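PDB 3K5I: phosphoribosyl-aminoimidazole carboxylase from Aspergillus clavatus, which catalyses, as an ATP-grasp enzyme, the ATP-dependent conversion of 5-aminoimidazole ribonucleotide to N5-carboxyaminoimidazole ribonucleotide in purine biosynthesis. Local coordinates for residues R25-L30 and C87-A92; L83-D88 and A106-I111; L163-K168 and L198-W203; C236-A241 and P330-N335; P356-H361 and G375-T380. All blocks are in the same frame, centred on the assembly; numbering follows the deposited sequence. Where two conformers were deposited one is given.

How the interactions relate
Interactions 1 and 2 meet in the N-terminal parallel sheet and share C87 and D88. Interaction 1 is its buried strand pairing; interaction 2 lies toward the surface, where waters and a long ion pair replace direct backbone bonds. Interactions 4 and 5 are strand pairings of the large antiparallel sheet, bridged by the pairing of strand 331-337 with strand 373-380. Both are buried, but interaction 4 is mainly aliphatic, whereas interaction 5 adds stacked histidines and touches the second subunit. Interaction 3 stands apart in the four-stranded sheet of the ATP-grasp region, its centre about 26 Å from that of interaction 4, and is the one whose side chains hold ADP directly.

Interaction 1 of 5, residues R25-L30 and C87-A92; sequences RKVGVL and CDVVTA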
# COMPACT_ATOMS: atom_id res chain seq x y z
N ARG A 25 14.55 12.77 9.61
CA ARG A 25 14.28 12.33 10.98
C ARG A 25 13.95 10.86 11.09
O ARG A 25 13.41 10.23 10.17
CB ARG A 25 13.26 13.23 11.65
CG ARG A 25 13.56 14.66 11.22
CD ARG A 25 12.92 15.67 12.10
NE ARG A 25 11.75 16.25 11.45
CZ ARG A 25 10.71 16.71 12.13
NH1 ARG A 25 10.68 16.68 13.46
NH2 ARG A 25 9.69 17.22 11.47
N LYS A 26 14.29 10.34 12.26
CA LYS A 26 14.09 8.96 12.62
C LYS A 26 12.91 8.95 13.57
O LYS A 26 12.76 9.83 14.42
CB LYS A 26 15.38 8.42 13.25
CG LYS A 26 16.37 7.76 12.24
CD LYS A 26 17.78 7.37 12.77
CE LYS A 26 18.64 8.58 13.18
NZ LYS A 26 19.19 8.69 14.58
N VAL A 27 12.03 7.99 13.39
CA VAL A 27 10.85 7.84 14.22
C VAL A 27 10.94 6.56 15.05
O VAL A 27 11.22 5.51 14.43
CB VAL A 27 9.57 7.71 13.38
CG1 VAL A 27 8.42 7.57 14.34
CG2 VAL A 27 9.35 8.98 12.49
N GLY A 28 10.75 6.65 16.37
CA GLY A 28 10.83 5.48 17.27
C GLY A 28 9.40 5.10 17.49
O GLY A 28 8.59 5.97 17.88
N VAL A 29 9.09 3.83 17.20
CA VAL A 29 7.70 3.41 17.44
C VAL A 29 7.68 2.36 18.54
O VAL A 29 8.30 1.30 18.43
CB VAL A 29 6.90 2.89 16.18
CG1 VAL A 29 7.44 1.57 15.68
CG2 VAL A 29 5.40 2.54 16.54
N LEU A 30 6.96 2.66 19.61
CA LEU A 30 6.89 1.70 20.69
C LEU A 30 5.83 0.61 20.37
O LEU A 30 4.64 0.89 20.45
CB LEU A 30 6.34 2.47 21.87
CG LEU A 30 7.29 3.00 22.93
CD1 LEU A 30 8.87 2.75 22.90
CD2 LEU A 30 6.68 4.38 23.10
N CYS A 87 16.36 8.27 18.39
CA CYS A 87 15.41 8.64 17.39
C CYS A 87 14.95 10.07 17.64
O CYS A 87 15.00 10.57 18.76
CB CYS A 87 14.29 7.55 17.40
SG CYS A 87 13.04 7.94 18.68
N ASP A 88 14.51 10.75 16.59
CA ASP A 88 14.05 12.10 16.85
C ASP A 88 12.67 12.25 17.41
O ASP A 88 12.42 13.34 17.89
CB ASP A 88 14.30 13.05 15.69
CG ASP A 88 15.71 12.90 15.21
OD1 ASP A 88 16.69 13.34 15.89
OD2 ASP A 88 15.72 12.19 14.19
N VAL A 89 11.78 11.26 17.33
CA VAL A 89 10.44 11.43 17.90
C VAL A 89 10.05 10.02 18.22
O VAL A 89 10.31 9.07 17.50
CB VAL A 89 9.38 12.19 17.06
CG1 VAL A 89 9.28 11.54 15.69
CG2 VAL A 89 8.03 12.23 17.78
N VAL A 90 9.49 9.91 19.40
CA VAL A 90 9.08 8.58 19.84
C VAL A 90 7.56 8.50 19.82
O VAL A 90 6.88 9.33 20.40
CB VAL A 90 9.65 8.25 21.23
CG1 VAL A 90 8.92 7.02 21.80
CG2 VAL A 90 11.18 8.03 21.08
N THR A 91 6.98 7.52 19.15
CA THR A 91 5.52 7.47 19.15
C THR A 91 5.10 6.07 19.59
O THR A 91 5.94 5.22 19.92
CB THR A 91 4.87 7.96 17.81
OG1 THR A 91 3.45 8.10 18.02
CG2 THR A 91 5.18 7.03 16.59
N ALA A 92 3.80 5.79 19.63
CA ALA A 92 3.37 4.45 20.01
C ALA A 92 2.25 3.87 19.18
O ALA A 92 1.33 4.56 18.78
CB ALA A 92 3.02 4.34 21.50
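K26 and D88 open the pairing of 25-30 with 87-92: K26 N points straight at D88 OD2, 3.0 Å away with an angle of 175° at the hydrogen. D88 CG lies anti to its own carbonyl carbon (chi1 -48°), which swings the carboxylate toward the neighbouring strand. K26 O receives weak bonds from D88 N and V89 N. Beyond this, the parallel strands exchange three sound bonds: G28 N to V89 O at 2.7 Å, then T91 N to G28 O and L30 N to T91 O. On the face of V27, V29, V89 and T91, V27 CG2 lies beside V89 CG1 at 4.1 Å. On the other, L30 CD2 meets V90 CG1 at 3.7 Å, while C87 SG comes to 3.5 Å from G28 N, where glycine carries no side chain. Helix 307-315 covers V27 and T91 on the first face; helix 77-84 covers L30 and V90 on the second. T91 OG1 is held by E112 O and H311. The central strand of a Rossmann-like sheet and its neighbour are thus joined by backbone bonds between two largely apolar faces, with one carboxylate satisfying the first amide before the regular pairing begins.

Interaction 2 of 5, residues L83-D88 and A106-I111; sequences LAKTCD and ASEVKI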
# COMPACT_ATOMS: atom_id res chain seq x y z
N LEU A 83 15.48 2.88 22.79
CA LEU A 83 14.79 3.39 21.59
C LEU A 83 14.81 4.89 21.43
O LEU A 83 15.09 5.49 20.38
CB LEU A 83 13.30 3.08 21.57
CG LEU A 83 12.52 3.52 20.31
CD1 LEU A 83 12.69 2.53 19.15
CD2 LEU A 83 11.02 3.55 20.73
N ALA A 84 14.48 5.52 22.53
CA ALA A 84 14.47 6.98 22.55
C ALA A 84 15.81 7.70 22.35
O ALA A 84 15.88 8.85 21.87
CB ALA A 84 13.93 7.34 23.86
N LYS A 85 16.89 7.05 22.75
CA LYS A 85 18.20 7.67 22.61
C LYS A 85 18.68 7.53 21.16
O LYS A 85 19.83 7.78 20.79
CB LYS A 85 19.22 6.90 23.48
CG LYS A 85 19.03 6.85 24.99
CD LYS A 85 19.82 7.88 25.80
CE LYS A 85 19.05 8.32 27.06
NZ LYS A 85 19.88 8.89 28.17
N THR A 86 17.78 7.11 20.28
CA THR A 86 18.28 6.95 18.93
C THR A 86 17.26 7.44 17.92
O THR A 86 17.28 7.10 16.75
CB THR A 86 18.67 5.45 18.73
OG1 THR A 86 17.54 4.58 18.95
CG2 THR A 86 19.70 5.06 19.73
N CYS A 87 16.36 8.27 18.39
CA CYS A 87 15.41 8.64 17.39
C CYS A 87 14.95 10.07 17.64
O CYS A 87 15.00 10.57 18.76
CB CYS A 87 14.29 7.55 17.40
SG CYS A 87 13.04 7.94 18.68
N ASP A 88 14.51 10.75 16.59
CA ASP A 88 14.05 12.10 16.85
C ASP A 88 12.67 12.25 17.41
O ASP A 88 12.42 13.34 17.89
CB ASP A 88 14.30 13.05 15.69
CG ASP A 88 15.71 12.90 15.21
OD1 ASP A 88 16.69 13.34 15.89
OD2 ASP A 88 15.72 12.19 14.19
N ALA A 106 11.95 12.31 28.49
CA ALA A 106 11.29 13.47 27.91
C ALA A 106 12.28 14.57 27.50
O ALA A 106 12.08 15.34 26.58
CB ALA A 106 10.23 13.94 28.83
N SER A 107 13.41 14.63 28.19
CA SER A 107 14.45 15.60 27.91
C SER A 107 15.39 15.28 26.74
O SER A 107 16.15 16.13 26.28
CB SER A 107 15.30 15.67 29.18
OG SER A 107 14.50 15.35 30.31
N GLU A 108 15.36 14.03 26.28
CA GLU A 108 16.22 13.57 25.18
C GLU A 108 15.62 13.36 23.78
O GLU A 108 16.32 13.12 22.78
CB GLU A 108 17.00 12.34 25.69
CG GLU A 108 18.29 12.71 26.49
CD GLU A 108 18.23 12.59 28.03
OE1 GLU A 108 19.29 12.71 28.68
OE2 GLU A 108 17.13 12.41 28.61
N VAL A 109 14.30 13.47 23.69
CA VAL A 109 13.61 13.29 22.43
C VAL A 109 12.20 13.82 22.63
O VAL A 109 11.69 13.96 23.76
CB VAL A 109 13.56 11.80 22.09
CG1 VAL A 109 12.72 11.12 23.14
CG2 VAL A 109 13.05 11.58 20.66
N LYS A 110 11.57 14.14 21.51
CA LYS A 110 10.17 14.61 21.56
C LYS A 110 9.31 13.37 21.68
O LYS A 110 9.69 12.28 21.20
CB LYS A 110 9.71 15.30 20.26
CG LYS A 110 10.22 16.71 19.99
CD LYS A 110 10.78 16.71 18.56
CE LYS A 110 10.78 18.07 17.83
NZ LYS A 110 11.43 18.05 16.45
N ILE A 111 8.14 13.56 22.30
CA ILE A 111 7.26 12.39 22.44
C ILE A 111 5.90 12.73 21.90
O ILE A 111 5.27 13.64 22.39
CB ILE A 111 7.13 11.80 23.87
CG1 ILE A 111 8.55 11.52 24.46
CG2 ILE A 111 6.09 10.59 23.86
CD1 ILE A 111 8.76 11.53 26.06
O HOH W 1 17.56 11.65 20.85
O HOH W 2 13.87 15.68 19.73
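The carbonyl oxygens of A84 and E108 face a common water, whose oxygen stands 2.7 Å from E108 O but makes only a weak bond to A84 O. They belong to two turns at one edge of the Rossmann-like parallel sheet: residues 83-88 lead from the end of helix 77-84 towards strand 89-92, while the turn at 106-109 runs into the outermost strand 110-111. No direct hydrogen bond links them. V109 is the wedge between the turns. Its chi1 of 65° sets CG2 anti to the backbone N, turning that methyl toward C87 O at a doubtfully short distance and placing it 4.1 Å from C87 SG, while CG1 reaches A84 CB at 4.0 Å; V90 packs against both V109 and A84. Just after the helix, L83 O is gripped twice by T86, from its N and from OG1 at 3.0 Å, both on the same face of the carbonyl plane. Outside, the K85 and E108 chains run alongside each other in the same direction. K85 NZ is 3.9 Å from E108 OE1, a long salt bridge between a lysine with two conformers and a poorly ordered glutamate. Farther along, a second water joins the turns through weak bonds to D88 O and K110 N.

Interaction 3 of 5, residues L163-K168 and L198-W203; sequences LMLKSK and LYAEKW. With ADP (adenosine-5'-diphosphate), chain G.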
# COMPACT_ATOMS: atom_id res chain seq x y z
N LEU A 163 -23.84 -6.82 32.73
CA LEU A 163 -22.96 -5.68 32.86
C LEU A 163 -21.64 -6.09 32.20
O LEU A 163 -21.35 -7.26 31.96
CB LEU A 163 -22.77 -5.35 34.34
CG LEU A 163 -22.49 -6.43 35.38
CD1 LEU A 163 -21.01 -6.76 35.03
CD2 LEU A 163 -22.67 -5.95 36.88
N MET A 164 -20.82 -5.10 31.87
CA MET A 164 -19.56 -5.47 31.21
C MET A 164 -18.45 -5.51 32.24
O MET A 164 -18.18 -4.48 32.83
CB MET A 164 -19.22 -4.49 30.08
CG MET A 164 -18.03 -4.92 29.21
SD MET A 164 -18.32 -6.60 28.69
CE MET A 164 -19.25 -6.29 27.38
N LEU A 165 -17.86 -6.66 32.50
CA LEU A 165 -16.79 -6.61 33.49
C LEU A 165 -15.54 -6.22 32.75
O LEU A 165 -15.27 -6.81 31.71
CB LEU A 165 -16.53 -7.95 34.20
CG LEU A 165 -15.59 -7.92 35.42
CD1 LEU A 165 -15.90 -6.82 36.50
CD2 LEU A 165 -15.40 -9.34 36.08
N LYS A 166 -14.76 -5.28 33.26
CA LYS A 166 -13.56 -4.90 32.52
C LYS A 166 -12.29 -4.67 33.35
O LYS A 166 -12.37 -4.10 34.45
CB LYS A 166 -13.81 -3.56 31.81
CG LYS A 166 -15.09 -3.39 31.04
CD LYS A 166 -14.99 -2.18 30.07
CE LYS A 166 -16.07 -2.10 28.94
NZ LYS A 166 -16.13 -0.87 27.99
N SER A 167 -11.15 -5.08 32.80
CA SER A 167 -9.82 -4.89 33.39
C SER A 167 -9.52 -3.42 33.09
O SER A 167 -9.74 -2.91 31.97
CB SER A 167 -8.69 -5.64 32.64
OG SER A 167 -7.42 -5.28 33.22
N LYS A 168 -8.99 -2.75 34.09
CA LYS A 168 -8.61 -1.35 33.89
C LYS A 168 -7.35 -1.28 33.01
O LYS A 168 -7.14 -0.44 32.13
CB LYS A 168 -8.30 -0.78 35.27
CG LYS A 168 -9.52 -0.57 36.15
CD LYS A 168 -8.96 0.07 37.43
CE LYS A 168 -9.87 0.38 38.61
NZ LYS A 168 -9.40 1.63 39.34
N LEU A 198 -9.98 -4.20 38.30
CA LEU A 198 -11.24 -4.16 37.53
C LEU A 198 -12.19 -3.07 37.92
O LEU A 198 -12.11 -2.43 38.97
CB LEU A 198 -12.06 -5.42 37.89
CG LEU A 198 -11.22 -6.67 37.93
CD1 LEU A 198 -12.24 -7.76 38.18
CD2 LEU A 198 -10.46 -6.85 36.61
N TYR A 199 -13.19 -2.93 37.06
CA TYR A 199 -14.27 -2.01 37.32
C TYR A 199 -15.37 -2.60 36.43
O TYR A 199 -15.10 -3.35 35.51
CB TYR A 199 -13.97 -0.54 37.02
CG TYR A 199 -13.95 -0.26 35.56
CD1 TYR A 199 -12.84 -0.63 34.80
CD2 TYR A 199 -15.04 0.33 34.93
CE1 TYR A 199 -12.81 -0.33 33.48
CE2 TYR A 199 -15.01 0.61 33.57
CZ TYR A 199 -13.89 0.23 32.87
OH TYR A 199 -13.68 0.43 31.54
N ALA A 200 -16.63 -2.34 36.72
CA ALA A 200 -17.74 -2.87 35.92
C ALA A 200 -18.45 -1.71 35.25
O ALA A 200 -18.43 -0.58 35.76
CB ALA A 200 -18.71 -3.64 36.83
N GLU A 201 -19.09 -1.97 34.11
CA GLU A 201 -19.74 -0.81 33.53
C GLU A 201 -21.22 -1.11 33.36
O GLU A 201 -21.61 -2.25 33.06
CB GLU A 201 -18.98 -0.56 32.23
CG GLU A 201 -18.26 0.76 32.18
CD GLU A 201 -17.69 1.01 30.80
OE1 GLU A 201 -18.16 0.37 29.84
OE2 GLU A 201 -16.77 1.85 30.66
N LYS A 202 -22.08 -0.12 33.57
CA LYS A 202 -23.50 -0.39 33.43
C LYS A 202 -23.66 -0.70 31.95
O LYS A 202 -22.93 -0.12 31.13
CB LYS A 202 -24.33 0.83 33.84
CG LYS A 202 -25.65 0.91 33.09
CD LYS A 202 -26.57 1.90 33.83
CE LYS A 202 -27.41 1.22 34.90
NZ LYS A 202 -28.30 2.19 35.60
N TRP A 203 -24.59 -1.58 31.59
CA TRP A 203 -24.79 -1.94 30.19
C TRP A 203 -25.00 -0.77 29.27
O TRP A 203 -25.59 0.24 29.67
CB TRP A 203 -26.01 -2.85 29.97
CG TRP A 203 -25.84 -3.61 28.69
CD1 TRP A 203 -26.56 -3.52 27.53
CD2 TRP A 203 -24.85 -4.61 28.45
NE1 TRP A 203 -26.07 -4.41 26.58
CE2 TRP A 203 -25.01 -5.07 27.13
CE3 TRP A 203 -23.82 -5.12 29.22
CZ2 TRP A 203 -24.21 -6.04 26.58
CZ3 TRP A 203 -23.04 -6.10 28.68
CH2 TRP A 203 -23.24 -6.55 27.38
PB ADP G . -11.33 -2.99 24.17
O1B ADP G . -10.71 -4.32 24.40
O2B ADP G . -10.17 -2.16 24.67
O3B ADP G . -11.71 -2.19 22.89
PA ADP G . -14.03 -1.89 24.83
O1A ADP G . -14.00 -0.97 23.69
O2A ADP G . -14.50 -1.15 26.06
O3A ADP G . -12.65 -2.69 25.02
O5' ADP G . -15.20 -2.91 24.39
C5' ADP G . -15.24 -3.50 23.09
C4' ADP G . -16.68 -3.60 22.63
O4' ADP G . -17.45 -4.36 23.60
C3' ADP G . -17.51 -2.33 22.54
O3' ADP G . -17.38 -1.91 21.17
C2' ADP G . -18.97 -2.77 22.70
O2' ADP G . -19.36 -3.71 21.65
C1' ADP G . -18.69 -3.76 23.81
N9 ADP G . -18.90 -3.05 25.06
C8 ADP G . -17.93 -2.38 25.75
N7 ADP G . -18.46 -1.68 26.78
C5 ADP G . -19.79 -2.03 26.73
C6 ADP G . -20.85 -1.70 27.64
N6 ADP G . -20.97 -1.01 28.62
N1 ADP G . -22.08 -2.20 27.31
C2 ADP G . -22.32 -3.04 26.23
N3 ADP G . -21.32 -3.42 25.47
C4 ADP G . -20.11 -2.90 25.71
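K166 and E201 meet on the nucleotide side of an antiparallel strand pair, where the K166 ammonium holds protein and ADP together. The K166 chain runs extended beyond CG and delivers NZ to E201 OE1 at 3.0 Å, a salt bridge entered from above the carboxylate plane; the same nitrogen bonds ADP N7 at 2.7 Å and the phosphate oxygen O2A, the latter at a distance short enough to be doubtful. E201 is extended too, and its OE1 takes a weak bond from ADP N6, as does K202 O. Y199, with chi1 of 75°, turns its ring across the K166 chain, bringing OH to 3.3 Å from K166 CD, and its CD1 also meets K168 CG at 3.6 Å. M164 CG is anti to the backbone N (chi1 -172°), and two further bends fold the chain so that CE lies 3.9 Å from ADP C4 and 4.0 Å from W203 CH2. The indole takes ADP C2 over the centre of one face, with L163 C at its edge. Paired backbone bonds of M164 with E201 and of K166 with Y199 keep these side chains in register. Strands 141-144 and 177-180 flank the pair in the four-stranded sheet. Helix 124-132 packs on K166, Y199 and E201; K124 also bonds ADP, and K168 reaches E143 on the edge strand.

Interaction 4 of 5, residues C236-A241 and P330-N335; sequences CKLVYA and PSIMLN
I332 lays its CG2 over one face of the Y240 ring, 4.2 Å from the centroid and 22° off the normal, a CH-pi contact displaced toward the rim. I332 CG1 touches Y240 CD2 at 3.7 Å. Along the same face, the crossed leucines L238 and L334 meet end methyl to end methyl, CD2 to CD1, at a tight 3.3 Å. On the other face, M333 bends at chi2 and chi3 to bring CE to 3.8 Å from V239 CG2. N335 ND2 comes down on C236 O at 2.9 Å, well above that carbonyl's plane. The backbones pair antiparallel, with V239 N to M333 O at 2.6 Å; K237 and L238 form a classic beta bulge opposite V230. Helix 384-399 covers Y240 and I332, while R244 makes a cation-pi contact with Y240. An ATP-grasp strand and a C-terminal one are therefore joined by main-chain bonds and apolar contacts, with N335 ND2 shared between C236 O and N294 OD1.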
# COMPACT_ATOMS: atom_id res chain seq x y z
N CYS A 236 -13.69 -6.00 17.36
CA CYS A 236 -14.23 -5.42 16.15
C CYS A 236 -14.23 -6.50 15.06
O CYS A 236 -13.31 -7.34 14.93
CB CYS A 236 -13.34 -4.26 15.70
SG CYS A 236 -13.76 -3.50 14.09
N LYS A 237 -15.27 -6.42 14.26
CA LYS A 237 -15.45 -7.38 13.18
C LYS A 237 -15.52 -6.68 11.83
O LYS A 237 -14.72 -6.94 10.93
CB LYS A 237 -16.68 -8.25 13.47
CG LYS A 237 -16.94 -9.30 12.40
CD LYS A 237 -18.21 -10.07 12.80
CE LYS A 237 -19.00 -10.67 11.64
NZ LYS A 237 -20.29 -11.21 12.17
N LEU A 238 -16.48 -5.78 11.72
CA LEU A 238 -16.63 -5.05 10.46
C LEU A 238 -16.62 -3.56 10.69
O LEU A 238 -16.99 -3.10 11.79
CB LEU A 238 -18.05 -5.18 9.89
CG LEU A 238 -18.28 -6.64 9.55
CD1 LEU A 238 -19.78 -7.04 9.56
CD2 LEU A 238 -17.63 -6.67 8.18
N VAL A 239 -16.25 -2.86 9.62
CA VAL A 239 -16.27 -1.40 9.58
C VAL A 239 -16.94 -0.99 8.25
O VAL A 239 -16.52 -1.51 7.23
CB VAL A 239 -14.90 -0.72 9.83
CG1 VAL A 239 -15.04 0.82 9.67
CG2 VAL A 239 -14.36 -1.05 11.26
N TYR A 240 -17.94 -0.09 8.25
CA TYR A 240 -18.62 0.43 7.03
C TYR A 240 -18.29 1.91 7.00
O TYR A 240 -18.58 2.71 7.88
CB TYR A 240 -20.14 0.29 7.06
CG TYR A 240 -20.58 -1.14 7.20
CD1 TYR A 240 -20.47 -1.80 8.42
CD2 TYR A 240 -21.02 -1.84 6.09
CE1 TYR A 240 -20.84 -3.12 8.54
CE2 TYR A 240 -21.38 -3.19 6.22
CZ TYR A 240 -21.32 -3.80 7.44
OH TYR A 240 -21.71 -5.13 7.45
N ALA A 241 -17.64 2.31 5.92
CA ALA A 241 -17.23 3.69 5.89
C ALA A 241 -17.70 4.36 4.61
O ALA A 241 -17.41 3.88 3.53
CB ALA A 241 -15.67 3.66 6.08
N PRO A 330 -17.22 4.33 -1.20
CA PRO A 330 -17.64 3.52 -0.04
C PRO A 330 -16.81 2.24 0.16
O PRO A 330 -16.31 1.63 -0.80
CB PRO A 330 -19.14 3.21 -0.29
CG PRO A 330 -19.58 4.34 -1.23
CD PRO A 330 -18.34 5.01 -1.87
N SER A 331 -16.68 1.83 1.42
CA SER A 331 -15.93 0.63 1.73
C SER A 331 -16.31 -0.10 3.01
O SER A 331 -17.01 0.39 3.90
CB SER A 331 -14.43 0.77 1.49
OG SER A 331 -13.84 1.80 2.25
N ILE A 332 -15.88 -1.35 3.05
CA ILE A 332 -16.20 -2.16 4.21
C ILE A 332 -14.90 -2.89 4.60
O ILE A 332 -14.22 -3.44 3.73
CB ILE A 332 -17.32 -3.25 3.85
CG1 ILE A 332 -18.61 -2.56 3.43
CG2 ILE A 332 -17.79 -4.08 5.09
CD1 ILE A 332 -19.55 -3.50 2.72
N MET A 333 -14.56 -2.91 5.89
CA MET A 333 -13.36 -3.65 6.30
C MET A 333 -13.92 -4.72 7.21
O MET A 333 -14.79 -4.43 8.08
CB MET A 333 -12.33 -2.78 7.04
CG MET A 333 -11.06 -3.47 7.64
SD MET A 333 -10.89 -3.03 9.41
CE MET A 333 -12.16 -3.91 10.14
N LEU A 334 -13.40 -5.92 6.97
CA LEU A 334 -13.72 -7.12 7.74
C LEU A 334 -12.42 -7.59 8.45
O LEU A 334 -11.35 -7.63 7.84
CB LEU A 334 -14.25 -8.22 6.81
CG LEU A 334 -14.58 -9.53 7.55
CD1 LEU A 334 -15.93 -9.55 8.25
CD2 LEU A 334 -14.63 -10.58 6.52
N ASN A 335 -12.44 -7.90 9.74
CA ASN A 335 -11.20 -8.34 10.38
C ASN A 335 -11.11 -9.82 10.13
O ASN A 335 -12.16 -10.40 9.99
CB ASN A 335 -11.27 -8.16 11.92
CG ASN A 335 -10.63 -6.86 12.36
OD1 ASN A 335 -9.85 -6.25 11.60
ND2 ASN A 335 -10.97 -6.39 13.56

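Interaction 5 of 5, residues P356-H361 and G375-T380; sequences PNASIH and GHITVT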
# COMPACT_ATOMS: atom_id res chain seq x y z
N PRO A 356 -14.54 -9.31 -5.53
CA PRO A 356 -14.06 -8.25 -6.43
C PRO A 356 -13.68 -7.08 -5.50
O PRO A 356 -14.33 -6.92 -4.48
CB PRO A 356 -15.28 -7.90 -7.33
CG PRO A 356 -16.32 -8.97 -7.05
CD PRO A 356 -15.93 -9.76 -5.81
N ASN A 357 -12.70 -6.26 -5.87
CA ASN A 357 -12.33 -5.06 -5.07
C ASN A 357 -11.85 -5.20 -3.66
O ASN A 357 -11.85 -4.25 -2.89
CB ASN A 357 -13.52 -4.10 -5.01
CG ASN A 357 -13.92 -3.66 -6.40
OD1 ASN A 357 -13.21 -4.02 -7.36
ND2 ASN A 357 -15.01 -2.89 -6.52
N ALA A 358 -11.42 -6.41 -3.33
CA ALA A 358 -11.02 -6.66 -1.98
C ALA A 358 -9.53 -6.54 -1.79
O ALA A 358 -8.74 -7.21 -2.47
CB ALA A 358 -11.54 -8.05 -1.64
N SER A 359 -9.12 -5.67 -0.87
CA SER A 359 -7.70 -5.51 -0.65
C SER A 359 -7.37 -6.34 0.56
O SER A 359 -7.97 -6.14 1.61
CB SER A 359 -7.39 -4.02 -0.45
OG SER A 359 -6.17 -3.75 0.21
N ILE A 360 -6.43 -7.26 0.39
CA ILE A 360 -6.04 -8.14 1.48
C ILE A 360 -4.81 -7.71 2.27
O ILE A 360 -3.82 -7.39 1.66
CB ILE A 360 -5.78 -9.57 0.95
CG1 ILE A 360 -7.02 -10.13 0.21
CG2 ILE A 360 -5.20 -10.40 2.08
CD1 ILE A 360 -6.96 -11.09 -0.98
N HIS A 361 -4.89 -7.71 3.60
CA HIS A 361 -3.78 -7.33 4.43
C HIS A 361 -3.63 -8.38 5.47
O HIS A 361 -4.45 -8.43 6.39
CB HIS A 361 -4.14 -6.04 5.21
CG HIS A 361 -4.35 -4.85 4.33
ND1 HIS A 361 -3.46 -3.79 4.31
CD2 HIS A 361 -5.34 -4.55 3.44
CE1 HIS A 361 -3.88 -2.90 3.42
NE2 HIS A 361 -5.01 -3.34 2.88
N GLY A 375 -5.25 -10.20 10.36
CA GLY A 375 -5.15 -9.52 9.10
C GLY A 375 -6.55 -8.85 8.92
O GLY A 375 -7.36 -8.89 9.83
N HIS A 376 -6.81 -8.19 7.80
CA HIS A 376 -8.07 -7.52 7.45
C HIS A 376 -8.18 -7.46 5.95
O HIS A 376 -7.17 -7.56 5.26
CB HIS A 376 -8.27 -6.14 8.08
CG HIS A 376 -7.48 -5.03 7.43
ND1 HIS A 376 -6.28 -4.60 7.95
CD2 HIS A 376 -7.75 -4.21 6.38
CE1 HIS A 376 -5.83 -3.57 7.24
NE2 HIS A 376 -6.71 -3.32 6.27
N ILE A 377 -9.43 -7.35 5.48
CA ILE A 377 -9.73 -7.27 4.06
C ILE A 377 -10.53 -6.01 3.96
O ILE A 377 -11.42 -5.73 4.79
CB ILE A 377 -10.79 -8.25 3.57
CG1 ILE A 377 -10.42 -9.65 4.04
CG2 ILE A 377 -10.88 -8.19 2.01
CD1 ILE A 377 -8.99 -9.94 3.71
N THR A 378 -10.18 -5.23 2.95
CA THR A 378 -10.97 -4.01 2.81
C THR A 378 -11.60 -4.05 1.42
O THR A 378 -10.88 -4.16 0.43
CB THR A 378 -10.14 -2.67 2.94
OG1 THR A 378 -9.76 -2.44 4.29
CG2 THR A 378 -11.01 -1.46 2.64
N VAL A 379 -12.92 -3.90 1.37
CA VAL A 379 -13.58 -3.86 0.03
C VAL A 379 -14.20 -2.49 -0.33
O VAL A 379 -14.96 -1.88 0.45
CB VAL A 379 -14.64 -4.99 -0.05
CG1 VAL A 379 -15.41 -4.97 -1.35
CG2 VAL A 379 -13.94 -6.29 0.11
N THR A 380 -13.87 -1.97 -1.51
CA THR A 380 -14.42 -0.65 -1.89
C THR A 380 -15.50 -0.83 -2.98
O THR A 380 -15.71 -1.92 -3.52
CB THR A 380 -13.29 0.15 -2.52
OG1 THR A 380 -12.72 -0.64 -3.58
CG2 THR A 380 -12.18 0.33 -1.55
O HOH W 3 -10.01 -2.08 -2.41
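H361 lies flat over H376 in a hydrogen-bonded pair near the connection of a beta hairpin. Its CB stands 3.8 Å from the centroid of the H376 ring in a CH-pi contact and also touches H376 O. With CG anti to the carbonyl carbon (chi1 -65°), the imidazole is laid on H376. H376 NE2 sits over the H361 face, 3.4 Å from both CG and CD2 of H361; H361 ND1 is 3.8 Å from H376 CE1, and H361 CE1 is 4.0 Å from H376 NE2. The rings form an offset stack, planes 12° apart. At the tip, H361 NE2 bonds E301 OE2, which also takes S359 OG. H376 has its own fastening: ND1 bonds Y363 OH, and its ring stacks with H297. Farther along, S359 N reaches T378 O at 2.7 Å, while on the face turned to helix 344-352, A358 CB presses close on V379 CG2 at 3.5 Å. At the open end of the hairpin, N357 ND2 bonds T380 O at 3.2 Å from above its carbonyl plane, and a water joins N357 O to T380 OG1. N357 N is held by S324 of the second subunit. E301 and Y363 probably fix the rotation of the two imidazoles. One hairpin face is polar and stacked; the other is aliphatic.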